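Local coordinates for Abbfa_003403 (Acinetobacter baumannii, PDB 4ZXH), which is a four-domain nonribosomal peptide synthetase that probably activates an amino acid, carries it on a phosphopantetheine arm, joins it to a partner and releases the product, at residues G881-E884 with N885-Q889; K926-Q929 with I930-A934; E742-D745 with T746-E750. All blocks are in the same frame, centred on the assembly; numbering follows the deposited sequence.

In the fold
All three contacts are local, each within one continuous stretch, and they follow in series without nesting or crossing. Contact 3 comes first, where the loop after strand 735-740 enters helix 746-753 of the AMP-binding region. Contact 1 follows on helix 880-888, in the C-terminal domain of the AMP-binding enzyme. Contact 2 comes last and ends helix 921-931 of the same domain. None closes a long loop. Contact 1 touches both of the others: Asn885 and Lys888 meet contact 3, and Val886 and Leu887 meet Leu928 of contact 2. Helix 880-888 therefore lies between helix 746-753 and helix 921-931. Contacts 2 and 3 do not touch; their nearest atoms are about 11 Å apart.

Contact 1: G881-E884 with N885-Q889; sequences GEIE and NVLKQ
The aliphatic part of Lys888 reaches past the outer end of the Glu884 carbonyl, with Lys888 CG 3.2 Å from Glu884 O. The chain starts beside its own backbone N and bends near its end, at chi4 96°. That bend brings Lys888 NZ back along the helix to 4.0 Å from Glu884 CB. The two residues are one turn apart on helix 880-888, in the C-terminal domain of the AMP-binding enzyme.

Four successive alpha-helical hydrogen bonds set this spacing. Asn885 N donates to Gly881 O at 2.9 Å. Val886 N donates to Glu882 O, and Lys888 N to Glu884 O. The straightest is Leu887 N to Ile883 O, with an N-H...O angle of 170°.

The side chains leave this turn in different directions: Ile883 and Leu887 meet strand 893-903, Val886 meets helix 921-931 and Asn885 meets helix 746-753. Leu887 CD1 comes within 4.4 Å of Ile883 CG2, a loose apolar contact between two buried residues. Val886 CG2 lies 3.6 Å from Glu882 O. The Asn885 amide rests near the start of the turn, with Asn885 CG 3.5 Å from Gly881 O. That approach is packing and adds no second bond to the carbonyl.

Glu884 and Lys888 have opposite charges, but Glu884 OE1 and Lys888 NZ are 4.5 Å apart, beyond a salt bridge. Glu884 OE2 accepts a hydrogen bond from the backbone N of Val898, which ties the carboxylate to strand 893-903. Lys888 NZ also makes long, weak ion pairs with Asp895 and Asp745. The lysine thus sits among three carboxylates without a tight partner in any of them. The attraction is probably diffuse, and the surrounding negative charge would probably favour a protonated lysine.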
ATOM      1  N   GLY A 881      -6.283   2.079  -9.894  1.00 25.16           N
ATOM      2  CA  GLY A 881      -7.299   1.044  -9.821  1.00 25.55           C
ATOM      3  C   GLY A 881      -7.127   0.042  -8.692  1.00 31.54           C
ATOM      4  O   GLY A 881      -8.107  -0.554  -8.243  1.00 26.10           O
ATOM      5  N   GLU A 882      -5.899  -0.161  -8.218  1.00 29.57           N
ATOM      6  CA  GLU A 882      -5.716  -1.071  -7.098  1.00 26.71           C
ATOM      7  C   GLU A 882      -6.324  -0.451  -5.854  1.00 33.57           C
ATOM      8  O   GLU A 882      -6.977  -1.141  -5.054  1.00 30.22           O
ATOM      9  CB  GLU A 882      -4.252  -1.393  -6.882  1.00 38.67           C
ATOM     10  CG  GLU A 882      -3.626  -2.095  -8.066  1.00 52.09           C
ATOM     11  CD  GLU A 882      -2.156  -2.368  -7.863  1.00 61.07           C
ATOM     12  OE1 GLU A 882      -1.648  -2.051  -6.767  1.00 64.93           O
ATOM     13  OE2 GLU A 882      -1.513  -2.896  -8.795  1.00 68.98           O
ATOM     14  N   ILE A 883      -6.141   0.858  -5.698  1.00 28.69           N
ATOM     15  CA  ILE A 883      -6.817   1.557  -4.612  1.00 27.23           C
ATOM     16  C   ILE A 883      -8.336   1.454  -4.771  1.00 27.66           C
ATOM     17  O   ILE A 883      -9.056   1.219  -3.794  1.00 33.37           O
ATOM     18  CB  ILE A 883      -6.406   3.032  -4.546  1.00 28.28           C
ATOM     19  CG1 ILE A 883      -4.887   3.166  -4.686  1.00 25.19           C
ATOM     20  CG2 ILE A 883      -6.907   3.687  -3.253  1.00 22.22           C
ATOM     21  CD1 ILE A 883      -4.399   4.612  -4.662  1.00 22.67           C
ATOM     22  N   GLU A 884      -8.828   1.610  -6.000  1.00 30.19           N
ATOM     23  CA  GLU A 884     -10.278   1.552  -6.251  1.00 27.55           C
ATOM     24  C   GLU A 884     -10.864   0.187  -5.901  1.00 30.59           C
ATOM     25  O   GLU A 884     -11.950   0.107  -5.323  1.00 30.75           O
ATOM     26  CB  GLU A 884     -10.586   1.914  -7.705  1.00 31.46           C
ATOM     27  CG  GLU A 884     -10.284   3.377  -8.017  1.00 38.79           C
ATOM     28  CD  GLU A 884     -10.294   3.723  -9.498  1.00 44.87           C
ATOM     29  OE1 GLU A 884     -10.464   2.816 -10.351  1.00 56.35           O
ATOM     30  OE2 GLU A 884     -10.114   4.925  -9.803  1.00 45.91           O
ATOM     31  N   ASN A 885     -10.124  -0.879  -6.213  1.00 34.92           N
ATOM     32  CA  ASN A 885     -10.553  -2.232  -5.879  1.00 30.50           C
ATOM     33  C   ASN A 885     -10.648  -2.474  -4.376  1.00 37.97           C
ATOM     34  O   ASN A 885     -11.607  -3.114  -3.911  1.00 38.69           O
ATOM     35  CB  ASN A 885      -9.620  -3.263  -6.516  1.00 38.94           C
ATOM     36  CG  ASN A 885      -9.916  -3.482  -8.002  1.00 57.35           C
ATOM     37  OD1 ASN A 885     -11.066  -3.362  -8.448  1.00 64.95           O
ATOM     38  ND2 ASN A 885      -8.880  -3.790  -8.774  1.00 62.42           N
ATOM     39  N   VAL A 886      -9.683  -1.961  -3.608  1.00 36.92           N
ATOM     40  CA  VAL A 886      -9.724  -2.167  -2.163  1.00 37.18           C
ATOM     41  C   VAL A 886     -10.930  -1.422  -1.561  1.00 40.81           C
ATOM     42  O   VAL A 886     -11.642  -1.963  -0.711  1.00 39.56           O
ATOM     43  CB  VAL A 886      -8.415  -1.720  -1.458  1.00 27.10           C
ATOM     44  CG1 VAL A 886      -8.597  -1.747   0.032  1.00 27.75           C
ATOM     45  CG2 VAL A 886      -7.262  -2.631  -1.828  1.00 27.96           C
ATOM     46  N   LEU A 887     -11.171  -0.195  -2.016  1.00 40.12           N
ATOM     47  CA  LEU A 887     -12.327   0.562  -1.555  1.00 29.55           C
ATOM     48  C   LEU A 887     -13.650  -0.154  -1.866  1.00 35.66           C
ATOM     49  O   LEU A 887     -14.523  -0.247  -1.016  1.00 36.56           O
ATOM     50  CB  LEU A 887     -12.320   1.948  -2.185  1.00 27.65           C
ATOM     51  CG  LEU A 887     -11.380   2.971  -1.557  1.00 25.51           C
ATOM     52  CD1 LEU A 887     -11.193   4.173  -2.482  1.00 24.13           C
ATOM     53  CD2 LEU A 887     -11.914   3.424  -0.227  1.00 23.96           C
ATOM     54  N   LYS A 888     -13.799  -0.674  -3.079  1.00 35.36           N
ATOM     55  CA  LYS A 888     -15.050  -1.329  -3.457  1.00 36.83           C
ATOM     56  C   LYS A 888     -15.353  -2.573  -2.619  1.00 37.41           C
ATOM     57  O   LYS A 888     -16.478  -3.062  -2.598  1.00 51.89           O
ATOM     58  CB  LYS A 888     -15.026  -1.715  -4.932  1.00 29.00           C
ATOM     59  CG  LYS A 888     -15.041  -0.545  -5.903  1.00 27.41           C
ATOM     60  CD  LYS A 888     -15.037  -1.072  -7.348  1.00 41.00           C
ATOM     61  CE  LYS A 888     -15.359  -0.002  -8.381  1.00 40.80           C
ATOM     62  NZ  LYS A 888     -14.174   0.644  -9.010  1.00 46.80           N
ATOM     63  N   GLN A 889     -14.351  -3.084  -1.921  1.00 38.05           N
ATOM     64  CA  GLN A 889     -14.522  -4.327  -1.169  1.00 43.08           C
ATOM     65  C   GLN A 889     -15.045  -4.071   0.244  1.00 46.58           C
ATOM     66  O   GLN A 889     -15.413  -5.014   0.960  1.00 57.39           O
ATOM     67  CB  GLN A 889     -13.205  -5.113  -1.122  1.00 37.19           C
ATOM     68  CG  GLN A 889     -12.970  -5.978  -2.348  1.00 47.55           C
ATOM     69  CD  GLN A 889     -11.587  -6.620  -2.384  1.00 59.20           C
ATOM     70  OE1 GLN A 889     -10.669  -6.221  -1.656  1.00 62.39           O
ATOM     71  NE2 GLN A 889     -11.438  -7.629  -3.234  1.00 62.62           N
TER

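Contact 2: K926-Q929 with I930-A934; sequences KNLQ and IHLPA
Ile930, Leu928 and Leu932 carry most of this contact, at the C-terminal end of the helix in a beta-alpha-beta unit: strand 907-916, helix 921-931, strand 940-943. The last turn tightens. Ile930 N donates to Asn927 O, three residues back, at 3.1 Å.

Ile930 folds back over the preceding turn. CG1 lies between its own backbone N and carbonyl carbon (chi1 80°), close to Asn927 O. Ile930 CG2 is 3.3 Å from Lys926 O.

Leu928 O takes two backbone bonds and so holds the end of the turn. Leu932 N comes nearly along the C=O axis at 2.7 Å, and His931 N approaches from above the carbonyl plane. The leucine side chains lie alongside each other and point the same way, with Leu928 CB 4.0 Å from Leu932 CD1. Both also pack on Val886 of helix 880-888.

The His931 ring lies beside the Asn927 amide. Ile930 CD1 sits over the rim of one face of the His931 ring. The Asn927 amide stands at the ring edge, its plane turned 37° from the ring, with Asn927 OD1 3.1 Å from His931 CD2.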
ATOM      1  N   LYS A 926      -9.063   4.170   8.032  1.00 49.09           N
ATOM      2  CA  LYS A 926      -8.581   3.065   8.868  1.00 45.24           C
ATOM      3  C   LYS A 926      -8.461   1.781   8.068  1.00 52.79           C
ATOM      4  O   LYS A 926      -7.450   1.071   8.153  1.00 57.87           O
ATOM      5  CB  LYS A 926      -9.505   2.814  10.052  1.00 53.15           C
ATOM      6  CG  LYS A 926      -9.693   3.989  10.995  1.00 65.22           C
ATOM      7  CD  LYS A 926      -8.438   4.341  11.754  1.00 65.68           C
ATOM      8  CE  LYS A 926      -8.782   5.238  12.921  1.00 68.06           C
ATOM      9  NZ  LYS A 926      -9.706   4.535  13.859  1.00 75.30           N
ATOM     10  N   ASN A 927      -9.497   1.486   7.288  1.00 45.74           N
ATOM     11  CA  ASN A 927      -9.536   0.251   6.513  1.00 45.49           C
ATOM     12  C   ASN A 927      -8.437   0.180   5.453  1.00 50.13           C
ATOM     13  O   ASN A 927      -7.703  -0.812   5.373  1.00 54.07           O
ATOM     14  CB  ASN A 927     -10.903   0.090   5.852  1.00 47.95           C
ATOM     15  CG  ASN A 927     -11.111  -1.291   5.253  1.00 51.60           C
ATOM     16  OD1 ASN A 927     -10.630  -1.589   4.156  1.00 57.35           O
ATOM     17  ND2 ASN A 927     -11.849  -2.136   5.962  1.00 57.44           N
ATOM     18  N   LEU A 928      -8.326   1.223   4.636  1.00 38.34           N
ATOM     19  CA  LEU A 928      -7.316   1.219   3.590  1.00 39.03           C
ATOM     20  C   LEU A 928      -5.902   1.152   4.184  1.00 41.78           C
ATOM     21  O   LEU A 928      -5.012   0.522   3.613  1.00 46.41           O
ATOM     22  CB  LEU A 928      -7.446   2.448   2.688  1.00 36.06           C
ATOM     23  CG  LEU A 928      -8.767   2.691   1.955  1.00 39.93           C
ATOM     24  CD1 LEU A 928      -8.536   3.738   0.901  1.00 47.89           C
ATOM     25  CD2 LEU A 928      -9.322   1.440   1.333  1.00 38.29           C
ATOM     26  N   GLN A 929      -5.693   1.784   5.331  1.00 34.72           N
ATOM     27  CA  GLN A 929      -4.383   1.750   5.958  1.00 28.31           C
ATOM     28  C   GLN A 929      -3.901   0.327   6.262  1.00 38.28           C
ATOM     29  O   GLN A 929      -2.702   0.059   6.224  1.00 49.22           O
ATOM     30  CB  GLN A 929      -4.395   2.578   7.231  1.00 32.99           C
ATOM     31  CG  GLN A 929      -3.759   3.953   7.086  1.00 37.77           C
ATOM     32  CD  GLN A 929      -4.151   4.878   8.221  1.00 49.45           C
ATOM     33  OE1 GLN A 929      -5.187   4.685   8.858  1.00 53.34           O
ATOM     34  NE2 GLN A 929      -3.321   5.880   8.489  1.00 48.74           N
ATOM     35  N   ILE A 930      -4.825  -0.590   6.523  1.00 31.85           N
ATOM     36  CA  ILE A 930      -4.431  -1.943   6.859  1.00 34.52           C
ATOM     37  C   ILE A 930      -4.392  -2.798   5.575  1.00 39.59           C
ATOM     38  O   ILE A 930      -3.799  -3.894   5.567  1.00 42.38           O
ATOM     39  CB  ILE A 930      -5.385  -2.582   7.946  1.00 55.59           C
ATOM     40  CG1 ILE A 930      -6.695  -3.098   7.367  1.00 57.13           C
ATOM     41  CG2 ILE A 930      -5.695  -1.573   9.069  1.00 55.10           C
ATOM     42  CD1 ILE A 930      -6.733  -4.601   7.329  1.00 56.20           C
ATOM     43  N   HIS A 931      -4.962  -2.287   4.481  1.00 30.66           N
ATOM     44  CA  HIS A 931      -5.049  -3.074   3.229  1.00 34.74           C
ATOM     45  C   HIS A 931      -4.175  -2.583   2.063  1.00 38.42           C
ATOM     46  O   HIS A 931      -3.983  -3.286   1.067  1.00 35.67           O
ATOM     47  CB  HIS A 931      -6.500  -3.144   2.757  1.00 37.28           C
ATOM     48  CG  HIS A 931      -7.364  -4.011   3.616  1.00 53.30           C
ATOM     49  ND1 HIS A 931      -7.150  -5.368   3.760  1.00 59.00           N
ATOM     50  CD2 HIS A 931      -8.432  -3.714   4.393  1.00 54.40           C
ATOM     51  CE1 HIS A 931      -8.056  -5.868   4.580  1.00 65.58           C
ATOM     52  NE2 HIS A 931      -8.847  -4.885   4.978  1.00 61.41           N
ATOM     53  N   LEU A 932      -3.643  -1.378   2.197  1.00 40.01           N
ATOM     54  CA  LEU A 932      -2.818  -0.790   1.166  1.00 30.72           C
ATOM     55  C   LEU A 932      -1.411  -0.482   1.656  1.00 32.59           C
ATOM     56  O   LEU A 932      -1.200  -0.276   2.857  1.00 35.46           O
ATOM     57  CB  LEU A 932      -3.486   0.475   0.661  1.00 29.19           C
ATOM     58  CG  LEU A 932      -4.698   0.194  -0.218  1.00 34.36           C
ATOM     59  CD1 LEU A 932      -5.347   1.489  -0.629  1.00 37.34           C
ATOM     60  CD2 LEU A 932      -4.251  -0.576  -1.449  1.00 37.44           C
ATOM     61  N   PRO A 933      -0.437  -0.461   0.734  1.00 30.30           N
ATOM     62  CA  PRO A 933       0.857   0.131   1.090  1.00 28.42           C
ATOM     63  C   PRO A 933       0.617   1.565   1.485  1.00 31.78           C
ATOM     64  O   PRO A 933      -0.320   2.173   0.962  1.00 30.86           O
ATOM     65  CB  PRO A 933       1.677   0.041  -0.198  1.00 28.86           C
ATOM     66  CG  PRO A 933       1.040  -1.040  -0.965  1.00 29.17           C
ATOM     67  CD  PRO A 933      -0.427  -1.052  -0.610  1.00 28.25           C
ATOM     68  N   ALA A 934       1.439   2.097   2.377  1.00 28.03           N
ATOM     69  CA  ALA A 934       1.232   3.433   2.904  1.00 27.53           C
ATOM     70  C   ALA A 934       1.191   4.484   1.803  1.00 39.58           C
ATOM     71  O   ALA A 934       0.416   5.435   1.881  1.00 47.47           O
ATOM     72  CB  ALA A 934       2.301   3.765   3.901  1.00 28.70           C
TER

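Contact 3: E742-D745 with T746-E750; sequences EALD and TILAE
This is a helix N-cap contact, at the point where the loop after strand 735-740 enters helix 746-753 in the AMP-binding region. Asp745 holds the N-cap position. Its backbone carbonyl makes the first helical bond across the junction: Ala749 N donates to Asp745 O at 3.1 Å. The N-H...O angle is 149°.

The Asp745 side chain reaches forward over the first turn. CG sits between its own backbone N and carbonyl carbon (chi1 50°), which carries the carboxylate across the base of Leu748. Asp745 OD1 is 3.6 Å from Leu748 CB. Asp745 OD2 is 3.6 Å from Leu748 N, long for a hydrogen bond. The carboxylate thus lies near the first N-H groups of the helix without a close capping bond. A negative group beside the N-terminal end of a helix would probably be favoured by the helix dipole.

Leu744 adds an apolar part. It stands one residue before the cap, and Leu744 CG is 4.3 Å from Ala749 CB, the pairing of a hydrophobic staple. Leu744 CD1 also meets Leu748 CD2 at 3.8 Å, and the two leucine side chains cross at about a right angle.

Around the junction, Leu748 packs on Pro718 and Leu725 of helix 718-725. Glu742 accepts a hydrogen bond from Leu955 N. Asp745, Thr746 and Ile747 all touch Asn885, so the start of helix 746-753 rests against helix 880-888 of the C-terminal domain.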
ATOM      1  N   GLU A 742     -14.609   1.648 -21.074  1.00 40.05           N
ATOM      2  CA  GLU A 742     -13.769   1.908 -19.917  1.00 39.22           C
ATOM      3  C   GLU A 742     -13.111   0.621 -19.432  1.00 42.62           C
ATOM      4  O   GLU A 742     -13.475  -0.474 -19.859  1.00 42.65           O
ATOM      5  CB  GLU A 742     -14.583   2.536 -18.800  1.00 46.38           C
ATOM      6  CG  GLU A 742     -14.657   4.036 -18.892  1.00 55.59           C
ATOM      7  CD  GLU A 742     -15.392   4.653 -17.722  1.00 64.18           C
ATOM      8  OE1 GLU A 742     -16.316   4.007 -17.162  1.00 55.40           O
ATOM      9  OE2 GLU A 742     -15.008   5.779 -17.344  1.00 79.24           O
ATOM     10  N   ALA A 743     -12.135   0.750 -18.544  1.00 48.49           N
ATOM     11  CA  ALA A 743     -11.440  -0.421 -18.033  1.00 49.54           C
ATOM     12  C   ALA A 743     -12.411  -1.322 -17.279  1.00 46.43           C
ATOM     13  O   ALA A 743     -13.340  -0.846 -16.622  1.00 44.65           O
ATOM     14  CB  ALA A 743     -10.287  -0.010 -17.141  1.00 51.05           C
ATOM     15  N   LEU A 744     -12.216  -2.628 -17.410  1.00 43.37           N
ATOM     16  CA  LEU A 744     -13.000  -3.579 -16.646  1.00 43.47           C
ATOM     17  C   LEU A 744     -12.214  -3.942 -15.389  1.00 50.85           C
ATOM     18  O   LEU A 744     -11.130  -4.534 -15.470  1.00 53.43           O
ATOM     19  CB  LEU A 744     -13.317  -4.822 -17.478  1.00 38.96           C
ATOM     20  CG  LEU A 744     -14.082  -5.959 -16.799  1.00 35.48           C
ATOM     21  CD1 LEU A 744     -15.415  -5.471 -16.307  1.00 33.79           C
ATOM     22  CD2 LEU A 744     -14.289  -7.091 -17.773  1.00 41.25           C
ATOM     23  N   ASP A 745     -12.741  -3.549 -14.232  1.00 49.29           N
ATOM     24  CA  ASP A 745     -12.100  -3.858 -12.958  1.00 48.04           C
ATOM     25  C   ASP A 745     -12.486  -5.261 -12.514  1.00 52.00           C
ATOM     26  O   ASP A 745     -13.517  -5.789 -12.931  1.00 50.68           O
ATOM     27  CB  ASP A 745     -12.466  -2.828 -11.871  1.00 53.74           C
ATOM     28  CG  ASP A 745     -13.966  -2.588 -11.753  1.00 68.36           C
ATOM     29  OD1 ASP A 745     -14.630  -2.360 -12.790  1.00 85.67           O
ATOM     30  OD2 ASP A 745     -14.492  -2.668 -10.625  1.00 64.90           O
ATOM     31  N   THR A 746     -11.654  -5.861 -11.671  1.00 55.50           N
ATOM     32  CA  THR A 746     -11.853  -7.247 -11.269  1.00 58.90           C
ATOM     33  C   THR A 746     -13.179  -7.460 -10.528  1.00 57.85           C
ATOM     34  O   THR A 746     -13.844  -8.480 -10.728  1.00 58.34           O
ATOM     35  CB  THR A 746     -10.685  -7.729 -10.399  1.00 58.96           C
ATOM     36  OG1 THR A 746     -10.441  -6.753  -9.390  1.00 61.87           O
ATOM     37  CG2 THR A 746      -9.418  -7.856 -11.235  1.00 62.92           C
ATOM     38  N   ILE A 747     -13.572  -6.497  -9.696  1.00 56.25           N
ATOM     39  CA  ILE A 747     -14.817  -6.623  -8.938  1.00 56.25           C
ATOM     40  C   ILE A 747     -16.037  -6.743  -9.856  1.00 54.98           C
ATOM     41  O   ILE A 747     -16.885  -7.609  -9.651  1.00 58.64           O
ATOM     42  CB  ILE A 747     -15.053  -5.430  -7.983  1.00 53.47           C
ATOM     43  CG1 ILE A 747     -13.801  -5.121  -7.152  1.00 48.71           C
ATOM     44  CG2 ILE A 747     -16.274  -5.701  -7.088  1.00 48.20           C
ATOM     45  CD1 ILE A 747     -13.446  -6.171  -6.126  1.00 43.58           C
ATOM     46  N   LEU A 748     -16.134  -5.873 -10.859  1.00 51.32           N
ATOM     47  CA  LEU A 748     -17.264  -5.942 -11.787  1.00 49.15           C
ATOM     48  C   LEU A 748     -17.213  -7.238 -12.575  1.00 53.49           C
ATOM     49  O   LEU A 748     -18.240  -7.823 -12.914  1.00 60.56           O
ATOM     50  CB  LEU A 748     -17.274  -4.750 -12.741  1.00 39.72           C
ATOM     51  CG  LEU A 748     -18.354  -4.788 -13.829  1.00 37.39           C
ATOM     52  CD1 LEU A 748     -19.745  -4.903 -13.229  1.00 36.31           C
ATOM     53  CD2 LEU A 748     -18.264  -3.575 -14.739  1.00 35.91           C
ATOM     54  N   ALA A 749     -16.000  -7.689 -12.847  1.00 51.64           N
ATOM     55  CA  ALA A 749     -15.798  -8.899 -13.617  1.00 49.55           C
ATOM     56  C   ALA A 749     -16.364 -10.103 -12.885  1.00 49.11           C
ATOM     57  O   ALA A 749     -17.087 -10.896 -13.483  1.00 50.84           O
ATOM     58  CB  ALA A 749     -14.319  -9.100 -13.914  1.00 50.29           C
ATOM     59  N   GLU A 750     -16.050 -10.258 -11.599  1.00 50.10           N
ATOM     60  CA  GLU A 750     -16.541 -11.440 -10.897  1.00 56.63           C
ATOM     61  C   GLU A 750     -18.051 -11.415 -10.795  1.00 57.15           C
ATOM     62  O   GLU A 750     -18.691 -12.445 -10.976  1.00 60.28           O
ATOM     63  CB  GLU A 750     -15.936 -11.589  -9.506  1.00 66.71           C
ATOM     64  CG  GLU A 750     -14.877 -12.692  -9.456  1.00 92.28           C
ATOM     65  CD  GLU A 750     -15.458 -14.110  -9.489  1.00106.43           C
ATOM     66  OE1 GLU A 750     -16.415 -14.387  -8.736  1.00111.05           O
ATOM     67  OE2 GLU A 750     -14.964 -14.944 -10.289  1.00107.91           O
TER